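Local atomic coordinates of shikimate dehydrogenase (NADP(+)) (Thermus thermophilus, PDB entry 2D5C), a protein that catalyses the reversible NADPH-linked reduction of 3-dehydroshikimate to shikimate, a step on the chorismate route to the aromatic amino acids. Residues A[116-121]-A[139-144]; A[173-178]-A[195-200]; A[1-6]-A[30-35]. All blocks are in the same frame, centred on the assembly; numbering follows the deposited sequence.

Contact 1: residues A[116-121]-A[139-144]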
ATOM      1  N   LYS A 116      -5.250  18.355 -27.383  1.00 43.56           N
ATOM      2  CA  LYS A 116      -4.560  19.079 -28.433  1.00 43.24           C
ATOM      3  C   LYS A 116      -3.713  20.195 -27.846  1.00 39.10           C
ATOM      4  O   LYS A 116      -4.175  20.963 -27.002  1.00 39.63           O
ATOM      5  CB  LYS A 116      -5.570  19.660 -29.426  1.00 48.89           C
ATOM      6  CG  LYS A 116      -6.463  18.609 -30.067  1.00 51.54           C
ATOM      7  CD  LYS A 116      -7.013  19.074 -31.404  1.00 53.94           C
ATOM      8  CE  LYS A 116      -7.682  17.924 -32.145  1.00 53.61           C
ATOM      9  NZ  LYS A 116      -7.871  18.232 -33.593  1.00 60.38           N
ATOM     10  N   GLY A 117      -2.466  20.269 -28.295  1.00 38.76           N
ATOM     11  CA  GLY A 117      -1.568  21.302 -27.821  1.00 33.59           C
ATOM     12  C   GLY A 117      -1.411  22.380 -28.870  1.00 28.99           C
ATOM     13  O   GLY A 117      -2.113  22.364 -29.887  1.00 34.35           O
ATOM     14  N   PRO A 118      -0.506  23.343 -28.660  1.00 28.05           N
ATOM     15  CA  PRO A 118       0.362  23.455 -27.483  1.00 24.09           C
ATOM     16  C   PRO A 118      -0.477  23.677 -26.232  1.00 24.70           C
ATOM     17  O   PRO A 118      -1.462  24.413 -26.264  1.00 24.31           O
ATOM     18  CB  PRO A 118       1.214  24.684 -27.798  1.00 29.04           C
ATOM     19  CG  PRO A 118       1.224  24.734 -29.285  1.00 30.85           C
ATOM     20  CD  PRO A 118      -0.194  24.398 -29.633  1.00 26.52           C
ATOM     21  N   ALA A 119      -0.080  23.036 -25.139  1.00 20.99           N
ATOM     22  CA  ALA A 119      -0.779  23.168 -23.864  1.00 19.58           C
ATOM     23  C   ALA A 119       0.121  23.999 -22.957  1.00 21.74           C
ATOM     24  O   ALA A 119       1.264  23.624 -22.711  1.00 26.12           O
ATOM     25  CB  ALA A 119      -1.001  21.790 -23.256  1.00 23.94           C
ATOM     26  N   LEU A 120      -0.389  25.130 -22.465  1.00 19.64           N
ATOM     27  CA  LEU A 120       0.399  25.995 -21.580  1.00 21.22           C
ATOM     28  C   LEU A 120      -0.065  25.858 -20.136  1.00 18.63           C
ATOM     29  O   LEU A 120      -1.232  26.081 -19.817  1.00 21.42           O
ATOM     30  CB  LEU A 120       0.286  27.462 -22.013  1.00 18.81           C
ATOM     31  CG  LEU A 120       0.883  28.514 -21.058  1.00 22.80           C
ATOM     32  CD1 LEU A 120       2.379  28.278 -20.834  1.00 20.13           C
ATOM     33  CD2 LEU A 120       0.638  29.896 -21.631  1.00 20.97           C
ATOM     34  N   VAL A 121       0.861  25.480 -19.268  1.00 18.31           N
ATOM     35  CA  VAL A 121       0.576  25.321 -17.853  1.00 19.70           C
ATOM     36  C   VAL A 121       1.116  26.564 -17.139  1.00 18.28           C
ATOM     37  O   VAL A 121       2.299  26.885 -17.247  1.00 18.41           O
ATOM     38  CB  VAL A 121       1.264  24.063 -17.290  1.00 17.37           C
ATOM     39  CG1 VAL A 121       0.888  23.876 -15.802  1.00 16.49           C
ATOM     40  CG2 VAL A 121       0.850  22.830 -18.121  1.00 20.78           C
ATOM     41  N   GLY A 139       1.451  12.738 -24.480  1.00 20.55           N
ATOM     42  CA  GLY A 139       2.035  13.012 -25.776  1.00 20.58           C
ATOM     43  C   GLY A 139       1.802  14.375 -26.396  1.00 21.02           C
ATOM     44  O   GLY A 139       1.950  14.524 -27.608  1.00 21.28           O
ATOM     45  N   LEU A 140       1.445  15.380 -25.599  1.00 20.71           N
ATOM     46  CA  LEU A 140       1.223  16.706 -26.168  1.00 21.70           C
ATOM     47  C   LEU A 140       2.450  17.579 -26.060  1.00 22.71           C
ATOM     48  O   LEU A 140       3.365  17.287 -25.286  1.00 23.69           O
ATOM     49  CB  LEU A 140       0.089  17.438 -25.452  1.00 25.90           C
ATOM     50  CG  LEU A 140      -1.296  16.820 -25.373  1.00 35.22           C
ATOM     51  CD1 LEU A 140      -2.266  17.870 -24.867  1.00 34.53           C
ATOM     52  CD2 LEU A 140      -1.740  16.297 -26.746  1.00 32.42           C
ATOM     53  N   GLU A 141       2.461  18.632 -26.869  1.00 21.86           N
ATOM     54  CA  GLU A 141       3.515  19.632 -26.841  1.00 21.49           C
ATOM     55  C   GLU A 141       3.134  20.508 -25.642  1.00 20.04           C
ATOM     56  O   GLU A 141       2.055  21.088 -25.632  1.00 21.19           O
ATOM     57  CB  GLU A 141       3.473  20.476 -28.108  1.00 29.58           C
ATOM     58  CG  GLU A 141       4.468  21.628 -28.129  1.00 27.16           C
ATOM     59  CD  GLU A 141       4.448  22.404 -29.439  1.00 39.04           C
ATOM     60  OE1 GLU A 141       5.300  23.303 -29.611  1.00 41.04           O
ATOM     61  OE2 GLU A 141       3.577  22.124 -30.294  1.00 38.68           O
ATOM     62  N   VAL A 142       4.016  20.606 -24.654  1.00 20.04           N
ATOM     63  CA  VAL A 142       3.719  21.380 -23.449  1.00 19.86           C
ATOM     64  C   VAL A 142       4.627  22.598 -23.268  1.00 22.04           C
ATOM     65  O   VAL A 142       5.841  22.515 -23.483  1.00 21.61           O
ATOM     66  CB  VAL A 142       3.843  20.479 -22.184  1.00 21.22           C
ATOM     67  CG1 VAL A 142       3.342  21.212 -20.946  1.00 20.40           C
ATOM     68  CG2 VAL A 142       3.054  19.197 -22.383  1.00 24.27           C
ATOM     69  N   TRP A 143       4.020  23.723 -22.891  1.00 19.92           N
ATOM     70  CA  TRP A 143       4.757  24.952 -22.613  1.00 20.81           C
ATOM     71  C   TRP A 143       4.489  25.244 -21.146  1.00 19.81           C
ATOM     72  O   TRP A 143       3.429  24.882 -20.620  1.00 17.49           O
ATOM     73  CB  TRP A 143       4.244  26.131 -23.428  1.00 20.60           C
ATOM     74  CG  TRP A 143       4.390  25.990 -24.895  1.00 21.50           C
ATOM     75  CD1 TRP A 143       5.173  25.096 -25.570  1.00 23.49           C
ATOM     76  CD2 TRP A 143       3.742  26.787 -25.886  1.00 22.14           C
ATOM     77  NE1 TRP A 143       5.047  25.290 -26.929  1.00 29.24           N
ATOM     78  CE2 TRP A 143       4.174  26.324 -27.148  1.00 25.50           C
ATOM     79  CE3 TRP A 143       2.836  27.852 -25.827  1.00 20.58           C
ATOM     80  CZ2 TRP A 143       3.729  26.892 -28.345  1.00 31.00           C
ATOM     81  CZ3 TRP A 143       2.393  28.418 -27.020  1.00 29.79           C
ATOM     82  CH2 TRP A 143       2.842  27.933 -28.263  1.00 28.85           C
ATOM     83  N   VAL A 144       5.443  25.891 -20.479  1.00 18.79           N
ATOM     84  CA  VAL A 144       5.271  26.220 -19.072  1.00 19.24           C
ATOM     85  C   VAL A 144       5.727  27.648 -18.773  1.00 18.08           C
ATOM     86  O   VAL A 144       6.644  28.173 -19.397  1.00 20.01           O
ATOM     87  CB  VAL A 144       6.086  25.252 -18.159  1.00 22.35           C
ATOM     88  CG1 VAL A 144       5.620  23.810 -18.368  1.00 23.68           C
ATOM     89  CG2 VAL A 144       7.577  25.362 -18.494  1.00 26.24           C
TER
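Pro118 lies against the six-membered ring of Trp143: its CB stands 3.5 Å from the ring centroid and 16° off the normal, so this is a CH-pi contact over the face. Both CB and CG of Pro118 approach Trp143 CZ2, each at 3.4 Å. The indole reaches the proline because Trp143 CG is anti to the carbonyl carbon (chi1 -63°), and NE1 makes a weak hydrogen bond to OE1 of Glu141 in its own segment. Behind this pair the backbones run parallel. Ala119 N donates to Glu141 O at 2.9 Å, Trp143 N to Ala119 O at 2.8 Å with an almost straight N-H (176°), and Val121 N to Trp143 O at 3.0 Å. On the side of the sheet bearing Trp143, Leu120 CD1 packs 3.8 Å from Trp143 CB; on the other, where Leu135 of helix 126-137 touches both valines, Val121 CG2 meets Val142 CG1 at 4.1 Å. Arg162 adds a cation-pi contact to the indole. An alanine in place of Trp143 would probably leave the Pro118 ring without its aromatic partner and Arg162 without its cation-pi mate. The two strands, joined through helix 126-137, form the first beta-alpha-beta unit of the Rossmann-type domain, and Val121 leads into the NADP(+)-binding glycines that begin at Gly123. Backbone polarity is thus paired between the strands, while apolar side chains dominate the packing on both faces.

Contact 2: residues A[173-178]-A[195-200]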
ATOM      1  N   ARG A 173      -3.427  26.189 -27.221  1.00 24.59           N
ATOM      2  CA  ARG A 173      -4.748  25.645 -27.536  1.00 23.52           C
ATOM      3  C   ARG A 173      -5.412  25.129 -26.273  1.00 22.72           C
ATOM      4  O   ARG A 173      -6.635  24.967 -26.216  1.00 32.33           O
ATOM      5  CB  ARG A 173      -4.639  24.520 -28.571  1.00 27.01           C
ATOM      6  CG  ARG A 173      -4.477  25.048 -29.976  1.00 37.06           C
ATOM      7  CD  ARG A 173      -5.734  25.805 -30.415  1.00 46.44           C
ATOM      8  NE  ARG A 173      -5.436  26.849 -31.392  1.00 53.18           N
ATOM      9  CZ  ARG A 173      -5.161  28.114 -31.082  1.00 57.51           C
ATOM     10  NH1 ARG A 173      -5.148  28.509 -29.816  1.00 56.23           N
ATOM     11  NH2 ARG A 173      -4.886  28.987 -32.043  1.00 63.98           N
ATOM     12  N   LEU A 174      -4.598  24.850 -25.258  1.00 24.01           N
ATOM     13  CA  LEU A 174      -5.098  24.387 -23.975  1.00 22.04           C
ATOM     14  C   LEU A 174      -4.350  25.210 -22.934  1.00 25.47           C
ATOM     15  O   LEU A 174      -3.124  25.223 -22.915  1.00 21.30           O
ATOM     16  CB  LEU A 174      -4.792  22.910 -23.758  1.00 23.18           C
ATOM     17  CG  LEU A 174      -5.164  22.372 -22.373  1.00 26.91           C
ATOM     18  CD1 LEU A 174      -6.660  22.564 -22.120  1.00 28.27           C
ATOM     19  CD2 LEU A 174      -4.776  20.910 -22.276  1.00 27.82           C
ATOM     20  N   LEU A 175      -5.088  25.899 -22.080  1.00 24.57           N
ATOM     21  CA  LEU A 175      -4.472  26.727 -21.054  1.00 21.79           C
ATOM     22  C   LEU A 175      -4.924  26.200 -19.696  1.00 24.74           C
ATOM     23  O   LEU A 175      -6.120  26.044 -19.457  1.00 24.55           O
ATOM     24  CB  LEU A 175      -4.933  28.180 -21.257  1.00 24.11           C
ATOM     25  CG  LEU A 175      -4.395  29.289 -20.367  1.00 29.78           C
ATOM     26  CD1 LEU A 175      -2.873  29.357 -20.443  1.00 33.40           C
ATOM     27  CD2 LEU A 175      -5.029  30.598 -20.835  1.00 28.31           C
ATOM     28  N   VAL A 176      -3.975  25.920 -18.804  1.00 18.74           N
ATOM     29  CA  VAL A 176      -4.324  25.400 -17.488  1.00 16.61           C
ATOM     30  C   VAL A 176      -3.797  26.297 -16.379  1.00 21.36           C
ATOM     31  O   VAL A 176      -2.602  26.592 -16.335  1.00 20.18           O
ATOM     32  CB  VAL A 176      -3.733  23.971 -17.263  1.00 18.81           C
ATOM     33  CG1 VAL A 176      -4.128  23.450 -15.893  1.00 21.16           C
ATOM     34  CG2 VAL A 176      -4.230  23.020 -18.338  1.00 21.27           C
ATOM     35  N   ASN A 177      -4.678  26.763 -15.505  1.00 19.66           N
ATOM     36  CA  ASN A 177      -4.182  27.577 -14.402  1.00 20.38           C
ATOM     37  C   ASN A 177      -3.810  26.680 -13.239  1.00 25.28           C
ATOM     38  O   ASN A 177      -4.680  26.068 -12.622  1.00 21.27           O
ATOM     39  CB  ASN A 177      -5.210  28.593 -13.907  1.00 19.09           C
ATOM     40  CG  ASN A 177      -4.724  29.324 -12.667  1.00 22.25           C
ATOM     41  OD1 ASN A 177      -3.555  29.721 -12.596  1.00 20.93           O
ATOM     42  ND2 ASN A 177      -5.612  29.513 -11.693  1.00 23.07           N
ATOM     43  N   ALA A 178      -2.508  26.604 -12.961  1.00 18.74           N
ATOM     44  CA  ALA A 178      -1.990  25.808 -11.858  1.00 24.54           C
ATOM     45  C   ALA A 178      -1.314  26.745 -10.857  1.00 29.58           C
ATOM     46  O   ALA A 178      -0.440  26.333 -10.090  1.00 28.19           O
ATOM     47  CB  ALA A 178      -0.991  24.750 -12.383  1.00 22.72           C
ATOM     48  N   LEU A 195      -4.387  38.335 -23.272  1.00 27.86           N
ATOM     49  CA  LEU A 195      -3.393  37.297 -23.561  1.00 26.85           C
ATOM     50  C   LEU A 195      -4.028  35.922 -23.772  1.00 26.38           C
ATOM     51  O   LEU A 195      -3.336  34.943 -24.077  1.00 26.92           O
ATOM     52  CB  LEU A 195      -2.335  37.230 -22.451  1.00 25.69           C
ATOM     53  CG  LEU A 195      -1.445  38.476 -22.320  1.00 27.38           C
ATOM     54  CD1 LEU A 195      -0.309  38.191 -21.333  1.00 28.66           C
ATOM     55  CD2 LEU A 195      -0.879  38.862 -23.674  1.00 29.21           C
ATOM     56  N   PHE A 196      -5.344  35.845 -23.617  1.00 25.07           N
ATOM     57  CA  PHE A 196      -6.038  34.576 -23.844  1.00 27.87           C
ATOM     58  C   PHE A 196      -6.084  34.270 -25.342  1.00 31.69           C
ATOM     59  O   PHE A 196      -6.119  35.190 -26.167  1.00 34.52           O
ATOM     60  CB  PHE A 196      -7.496  34.629 -23.355  1.00 23.21           C
ATOM     61  CG  PHE A 196      -7.665  34.459 -21.861  1.00 24.84           C
ATOM     62  CD1 PHE A 196      -7.360  35.497 -20.986  1.00 25.87           C
ATOM     63  CD2 PHE A 196      -8.141  33.261 -21.334  1.00 24.77           C
ATOM     64  CE1 PHE A 196      -7.530  35.346 -19.606  1.00 23.41           C
ATOM     65  CE2 PHE A 196      -8.317  33.096 -19.949  1.00 25.23           C
ATOM     66  CZ  PHE A 196      -8.012  34.139 -19.088  1.00 27.22           C
ATOM     67  N   PRO A 197      -6.073  32.977 -25.716  1.00 34.83           N
ATOM     68  CA  PRO A 197      -6.137  32.615 -27.137  1.00 32.20           C
ATOM     69  C   PRO A 197      -7.598  32.815 -27.584  1.00 35.99           C
ATOM     70  O   PRO A 197      -8.495  32.780 -26.744  1.00 37.45           O
ATOM     71  CB  PRO A 197      -5.727  31.152 -27.127  1.00 30.19           C
ATOM     72  CG  PRO A 197      -6.371  30.646 -25.849  1.00 26.73           C
ATOM     73  CD  PRO A 197      -5.934  31.771 -24.880  1.00 30.10           C
ATOM     74  N   GLU A 198      -7.838  33.055 -28.879  1.00 41.88           N
ATOM     75  CA  GLU A 198      -9.215  33.268 -29.364  1.00 45.27           C
ATOM     76  C   GLU A 198      -9.935  31.929 -29.608  1.00 43.97           C
ATOM     77  O   GLU A 198     -11.126  31.898 -29.930  1.00 43.50           O
ATOM     78  CB  GLU A 198      -9.238  34.122 -30.648  1.00 53.15           C
ATOM     79  CG  GLU A 198      -8.638  35.541 -30.577  1.00 60.52           C
ATOM     80  CD  GLU A 198      -9.483  36.555 -29.817  1.00 69.58           C
ATOM     81  OE1 GLU A 198     -10.741  36.506 -29.871  1.00 75.79           O
ATOM     82  OE2 GLU A 198      -8.849  37.426 -29.183  1.00 74.56           O
ATOM     83  N   GLU A 199      -9.205  30.824 -29.458  1.00 39.79           N
ATOM     84  CA  GLU A 199      -9.792  29.495 -29.629  1.00 38.72           C
ATOM     85  C   GLU A 199      -9.043  28.432 -28.829  1.00 33.52           C
ATOM     86  O   GLU A 199      -7.837  28.533 -28.614  1.00 38.17           O
ATOM     87  CB  GLU A 199      -9.809  29.088 -31.104  1.00 44.79           C
ATOM     88  CG  GLU A 199      -8.459  28.626 -31.637  1.00 53.86           C
ATOM     89  CD  GLU A 199      -8.577  27.878 -32.959  1.00 65.52           C
ATOM     90  OE1 GLU A 199      -8.588  28.535 -34.017  1.00 69.35           O
ATOM     91  OE2 GLU A 199      -8.660  26.629 -32.938  1.00 71.01           O
ATOM     92  N   GLY A 200      -9.770  27.411 -28.392  1.00 28.69           N
ATOM     93  CA  GLY A 200      -9.167  26.345 -27.620  1.00 24.59           C
ATOM     94  C   GLY A 200      -9.934  26.026 -26.349  1.00 26.99           C
ATOM     95  O   GLY A 200     -11.159  26.162 -26.308  1.00 28.38           O
TER
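Leu175 and Phe196 form the buried but loosely fitted part of this contact, meeting at about a right angle with Leu175 CD2 4.1 Å from Phe196 CD2. The same methyl also reaches the Pro197 ring, 4.3 Å from its CD. Leu175 presents this branch with CG anti to the backbone N (chi1 -177°), and Phe214 of helix 213-220 touches both Leu175 and Phe196. The close packing lies on the solvent-facing side, where the chemistry changes. Glu199 lays its CG over the centre of one face of the Arg173 guanidinium, 3.4 Å from CZ, and the carboxylate and guanidinium planes are stacked only 12° apart. Arg173 NE and Glu199 OE2 are 3.6 Å apart; since the oxygen lies well out of the guanidinium plane, this salt bridge rests on charge attraction, with no N-H aimed at the acid. Pro197 CB sits instead at the guanidinium edge, 3.8 Å from NH1. Next to the Arg173-Glu199 pair, Gly200 CA comes 3.2 Å from Arg173 O in a CA-H...O contact; a side chain on this glycine would strike that carbonyl. The chain then enters strand 201-204, where Ala201 takes up backbone hydrogen bonds with Arg173 and Leu175. Segment 195-200 is the last part of a connection, without a helix between the segments, that leads from strand 174-177 to its parallel neighbour 201-204 in the Rossmann-type sheet of the NADP(+)-binding domain.

Contact 3: residues A[1-6]-A[30-35]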
ATOM      1  N   MET A   1     -12.208   0.178  11.254  1.00 51.25           N
ATOM      2  CA  MET A   1     -12.592   0.830   9.974  1.00 47.07           C
ATOM      3  C   MET A   1     -11.479   1.706   9.400  1.00 41.08           C
ATOM      4  O   MET A   1     -10.508   2.037  10.073  1.00 40.10           O
ATOM      5  CB  MET A   1     -13.868   1.655  10.165  1.00 55.04           C
ATOM      6  CG  MET A   1     -13.904   2.493  11.430  1.00 64.89           C
ATOM      7  SD  MET A   1     -15.404   3.507  11.543  1.00 77.15           S
ATOM      8  CE  MET A   1     -16.640   2.262  11.970  1.00 72.77           C
ATOM      9  N   LEU A   2     -11.645   2.073   8.138  1.00 36.25           N
ATOM     10  CA  LEU A   2     -10.682   2.888   7.413  1.00 29.84           C
ATOM     11  C   LEU A   2     -10.583   4.312   7.952  1.00 32.70           C
ATOM     12  O   LEU A   2     -11.582   5.014   8.040  1.00 35.70           O
ATOM     13  CB  LEU A   2     -11.077   2.909   5.934  1.00 29.30           C
ATOM     14  CG  LEU A   2     -11.044   1.534   5.265  1.00 30.51           C
ATOM     15  CD1 LEU A   2     -11.864   1.534   3.982  1.00 25.48           C
ATOM     16  CD2 LEU A   2      -9.595   1.160   4.983  1.00 29.20           C
ATOM     17  N   ARG A   3      -9.369   4.731   8.307  1.00 27.46           N
ATOM     18  CA  ARG A   3      -9.138   6.071   8.827  1.00 30.07           C
ATOM     19  C   ARG A   3      -8.303   6.854   7.823  1.00 30.52           C
ATOM     20  O   ARG A   3      -7.137   6.525   7.590  1.00 28.61           O
ATOM     21  CB  ARG A   3      -8.398   6.022  10.169  1.00 36.84           C
ATOM     22  CG  ARG A   3      -9.160   5.339  11.296  1.00 45.25           C
ATOM     23  CD  ARG A   3     -10.566   5.892  11.417  1.00 52.27           C
ATOM     24  NE  ARG A   3     -11.347   5.207  12.441  1.00 57.45           N
ATOM     25  CZ  ARG A   3     -12.676   5.206  12.479  1.00 63.69           C
ATOM     26  NH1 ARG A   3     -13.367   5.848  11.546  1.00 62.85           N
ATOM     27  NH2 ARG A   3     -13.315   4.565  13.448  1.00 65.53           N
ATOM     28  N   PHE A   4      -8.910   7.877   7.231  1.00 27.68           N
ATOM     29  CA  PHE A   4      -8.243   8.718   6.241  1.00 27.55           C
ATOM     30  C   PHE A   4      -8.238  10.176   6.681  1.00 35.53           C
ATOM     31  O   PHE A   4      -8.922  10.553   7.634  1.00 34.39           O
ATOM     32  CB  PHE A   4      -8.961   8.616   4.893  1.00 26.37           C
ATOM     33  CG  PHE A   4      -8.984   7.234   4.314  1.00 28.20           C
ATOM     34  CD1 PHE A   4     -10.192   6.610   4.022  1.00 27.56           C
ATOM     35  CD2 PHE A   4      -7.798   6.563   4.038  1.00 26.46           C
ATOM     36  CE1 PHE A   4     -10.226   5.336   3.460  1.00 27.47           C
ATOM     37  CE2 PHE A   4      -7.814   5.288   3.479  1.00 23.31           C
ATOM     38  CZ  PHE A   4      -9.033   4.670   3.185  1.00 23.81           C
ATOM     39  N   ALA A   5      -7.464  11.001   5.981  1.00 32.02           N
ATOM     40  CA  ALA A   5      -7.403  12.420   6.304  1.00 30.92           C
ATOM     41  C   ALA A   5      -6.690  13.208   5.220  1.00 34.66           C
ATOM     42  O   ALA A   5      -5.943  12.644   4.422  1.00 33.34           O
ATOM     43  CB  ALA A   5      -6.686  12.625   7.647  1.00 23.09           C
ATOM     44  N   VAL A   6      -6.959  14.510   5.174  1.00 34.62           N
ATOM     45  CA  VAL A   6      -6.280  15.402   4.241  1.00 34.48           C
ATOM     46  C   VAL A   6      -5.469  16.299   5.172  1.00 38.56           C
ATOM     47  O   VAL A   6      -6.017  16.907   6.095  1.00 37.09           O
ATOM     48  CB  VAL A   6      -7.256  16.264   3.385  1.00 35.58           C
ATOM     49  CG1 VAL A   6      -8.155  17.122   4.282  1.00 35.68           C
ATOM     50  CG2 VAL A   6      -6.454  17.157   2.439  1.00 34.23           C
ATOM     51  N   GLU A  30     -16.910   1.002   6.212  1.00 33.53           N
ATOM     52  CA  GLU A  30     -16.962   1.810   7.416  1.00 35.71           C
ATOM     53  C   GLU A  30     -15.632   2.547   7.539  1.00 35.19           C
ATOM     54  O   GLU A  30     -14.565   1.956   7.388  1.00 38.67           O
ATOM     55  CB  GLU A  30     -17.200   0.930   8.643  1.00 45.81           C
ATOM     56  CG  GLU A  30     -18.555   0.231   8.629  1.00 56.05           C
ATOM     57  CD  GLU A  30     -18.830  -0.544   9.903  1.00 63.18           C
ATOM     58  OE1 GLU A  30     -18.842   0.081  10.986  1.00 66.60           O
ATOM     59  OE2 GLU A  30     -19.034  -1.776   9.818  1.00 62.30           O
ATOM     60  N   GLY A  31     -15.703   3.842   7.795  1.00 34.57           N
ATOM     61  CA  GLY A  31     -14.491   4.619   7.923  1.00 35.12           C
ATOM     62  C   GLY A  31     -14.763   6.102   8.017  1.00 37.25           C
ATOM     63  O   GLY A  31     -15.913   6.547   7.968  1.00 37.30           O
ATOM     64  N   SER A  32     -13.696   6.875   8.149  1.00 33.42           N
ATOM     65  CA  SER A  32     -13.816   8.315   8.257  1.00 34.92           C
ATOM     66  C   SER A  32     -12.705   8.973   7.467  1.00 34.17           C
ATOM     67  O   SER A  32     -11.687   8.352   7.175  1.00 34.43           O
ATOM     68  CB  SER A  32     -13.729   8.744   9.721  1.00 35.52           C
ATOM     69  OG  SER A  32     -12.524   8.280  10.308  1.00 35.02           O
ATOM     70  N   TYR A  33     -12.923  10.237   7.126  1.00 33.69           N
ATOM     71  CA  TYR A  33     -11.971  11.045   6.377  1.00 31.74           C
ATOM     72  C   TYR A  33     -12.133  12.452   6.942  1.00 38.00           C
ATOM     73  O   TYR A  33     -13.130  13.128   6.672  1.00 34.00           O
ATOM     74  CB  TYR A  33     -12.318  11.031   4.880  1.00 26.73           C
ATOM     75  CG  TYR A  33     -11.289  11.716   4.004  1.00 31.08           C
ATOM     76  CD1 TYR A  33     -11.048  13.086   4.118  1.00 33.08           C
ATOM     77  CD2 TYR A  33     -10.522  10.984   3.088  1.00 30.87           C
ATOM     78  CE1 TYR A  33     -10.065  13.717   3.346  1.00 33.46           C
ATOM     79  CE2 TYR A  33      -9.536  11.601   2.311  1.00 26.01           C
ATOM     80  CZ  TYR A  33      -9.313  12.967   2.447  1.00 31.97           C
ATOM     81  OH  TYR A  33      -8.334  13.594   1.701  1.00 28.42           O
ATOM     82  N   GLU A  34     -11.150  12.879   7.730  1.00 38.63           N
ATOM     83  CA  GLU A  34     -11.158  14.188   8.376  1.00 41.02           C
ATOM     84  C   GLU A  34     -10.128  15.157   7.794  1.00 42.56           C
ATOM     85  O   GLU A  34      -9.190  14.754   7.098  1.00 41.95           O
ATOM     86  CB  GLU A  34     -10.863  14.020   9.868  1.00 45.59           C
ATOM     87  CG  GLU A  34      -9.509  13.352  10.126  1.00 49.74           C
ATOM     88  CD  GLU A  34      -9.005  13.516  11.548  1.00 52.87           C
ATOM     89  OE1 GLU A  34      -8.817  14.670  11.989  1.00 56.06           O
ATOM     90  OE2 GLU A  34      -8.788  12.487  12.222  1.00 57.55           O
ATOM     91  N   ALA A  35     -10.317  16.439   8.089  1.00 40.51           N
ATOM     92  CA  ALA A  35      -9.398  17.484   7.658  1.00 42.90           C
ATOM     93  C   ALA A  35      -8.558  17.791   8.894  1.00 45.49           C
ATOM     94  O   ALA A  35      -9.103  18.146   9.937  1.00 50.89           O
ATOM     95  CB  ALA A  35     -10.168  18.720   7.220  1.00 44.01           C
TER
HETATM   96  O   HOH W   1     -10.476  10.059   9.900  1.00 35.72           O
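Ser32 joins Leu2 and Phe4 through its backbone: Ser32 N donates to Leu2 O at 2.8 Å, the carbonyl pointing almost straight at the amide (C=O...N angle 173°), and Phe4 N donates to Ser32 O, also at 2.8 Å. Val6 N to Glu34 O continues this parallel pairing. Glu34 N to Phe4 O is the longest of these bonds at 3.2 Å, and its donor stands above the carbonyl plane. On the face that bears their side chains, Arg3 reaches across to its bridge partner Ser32, where NH1 donates to OG at 2.9 Å; the acceptor is tilted from the guanidinium plane, and the N-H angle of 137° makes the bond rather bent. Ser32 OG also shares a water with Phe4 O, and the water donates to that carbonyl, linking side chain to backbone.

Strands 2-8 and 31-37 with helix 16-26 between them make a beta-alpha-beta unit of the shikimate-binding domain, with 31-37 at the edge of the sheet within this chain. Gly31 suits its place because a CB there would collide with Leu2 O.

On the face carrying the aromatic residues, Phe4 CB packs 3.4 Å from Tyr33 CD2. The Tyr33 ring lies flat against the backbone of the facing strand, with Ala5 N 4.1 Å above its plane and over its centre; the torsion that lays it there sets CG anti to the backbone N (chi1 -173°). Farther along, Val6 CB is 3.8 Å from Tyr33 CE1, while the hydroxyl hydrogen-bonds to Asn58, a residue of the shikimate pocket. His20 stacks on the tyrosine ring and Trp243 on that of Phe4. Val6 CG1 also packs on Ala35 CB at 3.9 Å, and the valine itself touches the bound shikimate.

In the fold
Contacts 1 and 2 belong to one parallel sheet: strands 119-122 and 174-177 are neighbours, joined where Leu120 N meets Leu174 O at 2.8 Å in a probable hydrogen bond. Contact 3 lies in the mixed sheet of the substrate domain, about 36 Å from contact 1 between centres. Contact 1 has the larger buried share, six of eleven touching residues; contact 2 is half buried, with Glu199 exposed; contact 3 sits at a sheet edge with three of twelve exposed, though Phe4, Val6 and Tyr33 are buried. Contacts 1 and 3 pair parallel strands, but contact 3 adds a side-chain hydrogen bond between its two strands, a water and a ligand-touching valine. Contact 2 relies on apolar packing and a stacked ion pair.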